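Local coordinates for protein uroporphyrinogen III synthase (Thermus thermophilus, PDB 1WCW) that probably catalyses the formation of uroporphyrinogen III in porphyrin biosynthesis, at residues 135-140 and 161-166. Residues are numbered along the deposited sequence; the frame is centred on the assembly and turned at random.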
loop_
_atom_site.group_PDB
_atom_site.type_symbol
_atom_site.label_atom_id
_atom_site.label_comp_id
_atom_site.label_asym_id
_atom_site.label_seq_id
_atom_site.Cartn_x
_atom_site.Cartn_y
_atom_site.Cartn_z
ATOM N N ALA A 135 3.660 -3.917 -19.253
ATOM C CA ALA A 135 3.502 -2.601 -18.645
ATOM C C ALA A 135 3.197 -2.827 -17.178
ATOM O O ALA A 135 2.315 -3.644 -16.836
ATOM C CB ALA A 135 2.344 -1.888 -19.288
ATOM N N LEU A 136 3.936 -2.179 -16.300
ATOM C CA LEU A 136 3.787 -2.359 -14.868
ATOM C C LEU A 136 3.441 -1.013 -14.252
ATOM O O LEU A 136 4.256 -0.059 -14.328
ATOM C CB LEU A 136 5.116 -2.921 -14.311
ATOM C CG LEU A 136 5.207 -2.966 -12.805
ATOM C CD1 LEU A 136 4.185 -3.865 -12.186
ATOM C CD2 LEU A 136 6.553 -3.476 -12.465
ATOM N N GLN A 137 2.300 -0.903 -13.623
ATOM C CA GLN A 137 1.929 0.339 -12.958
ATOM C C GLN A 137 2.471 0.306 -11.533
ATOM O O GLN A 137 2.191 -0.629 -10.764
ATOM C CB GLN A 137 0.415 0.432 -12.928
ATOM C CG GLN A 137 -0.140 1.634 -12.127
ATOM C CD GLN A 137 -0.535 1.238 -10.702
ATOM O OE1 GLN A 137 -0.119 1.890 -9.715
ATOM N NE2 GLN A 137 -1.314 0.247 -10.592
ATOM N N LEU A 138 3.263 1.324 -11.176
ATOM C CA LEU A 138 3.939 1.495 -9.881
ATOM C C LEU A 138 3.360 2.693 -9.141
ATOM O O LEU A 138 2.514 3.456 -9.644
ATOM C CB LEU A 138 5.381 1.767 -10.211
ATOM C CG LEU A 138 6.078 0.660 -10.993
ATOM C CD1 LEU A 138 7.445 1.156 -11.522
ATOM C CD2 LEU A 138 6.235 -0.579 -10.077
ATOM N N TYR A 139 3.800 2.814 -7.896
ATOM C CA TYR A 139 3.328 3.857 -7.004
ATOM C C TYR A 139 4.467 4.474 -6.182
ATOM O O TYR A 139 4.228 5.009 -5.112
ATOM C CB TYR A 139 2.241 3.346 -6.110
ATOM C CG TYR A 139 2.582 2.068 -5.431
ATOM C CD1 TYR A 139 3.278 2.036 -4.206
ATOM C CD2 TYR A 139 2.192 0.829 -5.997
ATOM C CE1 TYR A 139 3.576 0.798 -3.533
ATOM C CE2 TYR A 139 2.471 -0.364 -5.378
ATOM C CZ TYR A 139 3.165 -0.377 -4.132
ATOM O OH TYR A 139 3.407 -1.522 -3.473
ATOM N N GLY A 140 5.670 4.417 -6.704
ATOM C CA GLY A 140 6.821 5.090 -6.069
ATOM C C GLY A 140 7.796 4.242 -5.295
ATOM O O GLY A 140 8.872 4.700 -4.994
ATOM N N MET A 161 4.462 5.202 -13.700
ATOM C CA MET A 161 4.310 5.662 -12.316
ATOM C C MET A 161 3.516 6.948 -12.323
ATOM O O MET A 161 4.127 8.078 -12.364
ATOM C CB MET A 161 5.702 5.814 -11.731
ATOM C CG MET A 161 5.658 6.123 -10.258
ATOM S SD MET A 161 7.335 6.457 -9.562
ATOM C CE MET A 161 8.031 4.869 -9.762
ATOM N N PRO A 162 2.227 6.854 -12.109
ATOM C CA PRO A 162 1.398 8.085 -12.169
ATOM C C PRO A 162 1.394 8.904 -10.880
ATOM O O PRO A 162 0.942 10.082 -10.832
ATOM C CB PRO A 162 0.009 7.547 -12.521
ATOM C CG PRO A 162 0.014 6.102 -12.005
ATOM C CD PRO A 162 1.425 5.597 -12.145
ATOM N N TYR A 163 1.853 8.277 -9.816
ATOM C CA TYR A 163 1.943 8.976 -8.530
ATOM C C TYR A 163 2.977 8.262 -7.703
ATOM O O TYR A 163 3.408 7.133 -8.021
ATOM C CB TYR A 163 0.601 9.032 -7.811
ATOM C CG TYR A 163 0.098 7.705 -7.257
ATOM C CD1 TYR A 163 -0.523 6.778 -8.069
ATOM C CD2 TYR A 163 0.296 7.364 -5.950
ATOM C CE1 TYR A 163 -0.954 5.525 -7.605
ATOM C CE2 TYR A 163 -0.119 6.131 -5.451
ATOM C CZ TYR A 163 -0.750 5.224 -6.276
ATOM O OH TYR A 163 -1.176 3.998 -5.802
ATOM N N ARG A 164 3.393 8.903 -6.621
ATOM C CA ARG A 164 4.412 8.329 -5.771
ATOM C C ARG A 164 4.077 8.453 -4.309
ATOM O O ARG A 164 3.733 9.523 -3.829
ATOM C CB ARG A 164 5.754 9.051 -5.924
ATOM C CG ARG A 164 6.482 8.985 -7.240
ATOM C CD ARG A 164 7.711 9.910 -7.126
ATOM N NE ARG A 164 8.918 9.266 -7.606
ATOM C CZ ARG A 164 10.076 9.894 -7.703
ATOM N NH1 ARG A 164 11.144 9.248 -8.153
ATOM N NH2 ARG A 164 10.149 11.173 -7.334
ATOM N N HIS A 165 4.210 7.367 -3.583
ATOM C CA HIS A 165 4.156 7.408 -2.110
ATOM C C HIS A 165 5.618 7.511 -1.757
ATOM O O HIS A 165 6.466 6.765 -2.291
ATOM C CB HIS A 165 3.605 6.090 -1.512
ATOM C CG HIS A 165 2.157 5.999 -1.606
ATOM N ND1 HIS A 165 1.460 4.890 -2.027
ATOM C CD2 HIS A 165 1.219 6.936 -1.338
ATOM C CE1 HIS A 165 0.168 5.143 -2.017
ATOM N NE2 HIS A 165 -0.007 6.384 -1.604
ATOM N N LEU A 166 5.940 8.445 -0.877
ATOM C CA LEU A 166 7.294 8.604 -0.390
ATOM C C LEU A 166 7.272 8.635 1.087
ATOM O O LEU A 166 6.258 8.937 1.690
ATOM C CB LEU A 166 7.796 9.977 -0.757
ATOM C CG LEU A 166 7.792 10.319 -2.248
ATOM C CD1 LEU A 166 7.945 11.826 -2.478
ATOM C CD2 LEU A 166 8.895 9.557 -2.870
HETATM O O HOH W 1 8.616 5.123 -1.961
#
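Tyr139 and Gly140, just past the end of strand 132-137, pack against Tyr163, Arg164 and His165 of the neighbouring strand 155-167, mostly through backbone and apolar atoms, with one direct hydrogen bond. His165 N donates to Tyr139 O at 2.8 Å, with an N-H...O angle of 165°, and a water links His165 O to Gly140 O, the latter weakly. Tyr139 CB lies 3.5 Å from Tyr163 CZ, while its CA sits over one face of the Tyr163 ring. With chi1 at 50°, Tyr139 CG lies between its backbone N and carbonyl carbon, and CD1 meets the edge of the His165 imidazole. Both strands belong to a beta-alpha-beta unit, linked through helix 144-152, within a mixed sheet; the chain after strand 132-137 runs on as loop, while strand 155-167, interrupted at Met161 and Pro162, resumes beside it as 163-166. The phenol oxygens bond elsewhere, Tyr139 with Arg97 and Tyr163 with Thr67. On the side of the backbone away from the Tyr163 ring, Met161, extended to SD and bent at chi3 (-66°), lays SD 3.8 Å from Gly140 CA and CE 4.1 Å from Leu138 CB. An alanine here would remove CG, SD and CE and is likely to leave Gly140 and Leu138 CB without this apolar cover. At Gly140 a CB would come within 2.9 Å of Arg164 CA and His165 N and press on Tyr139 O.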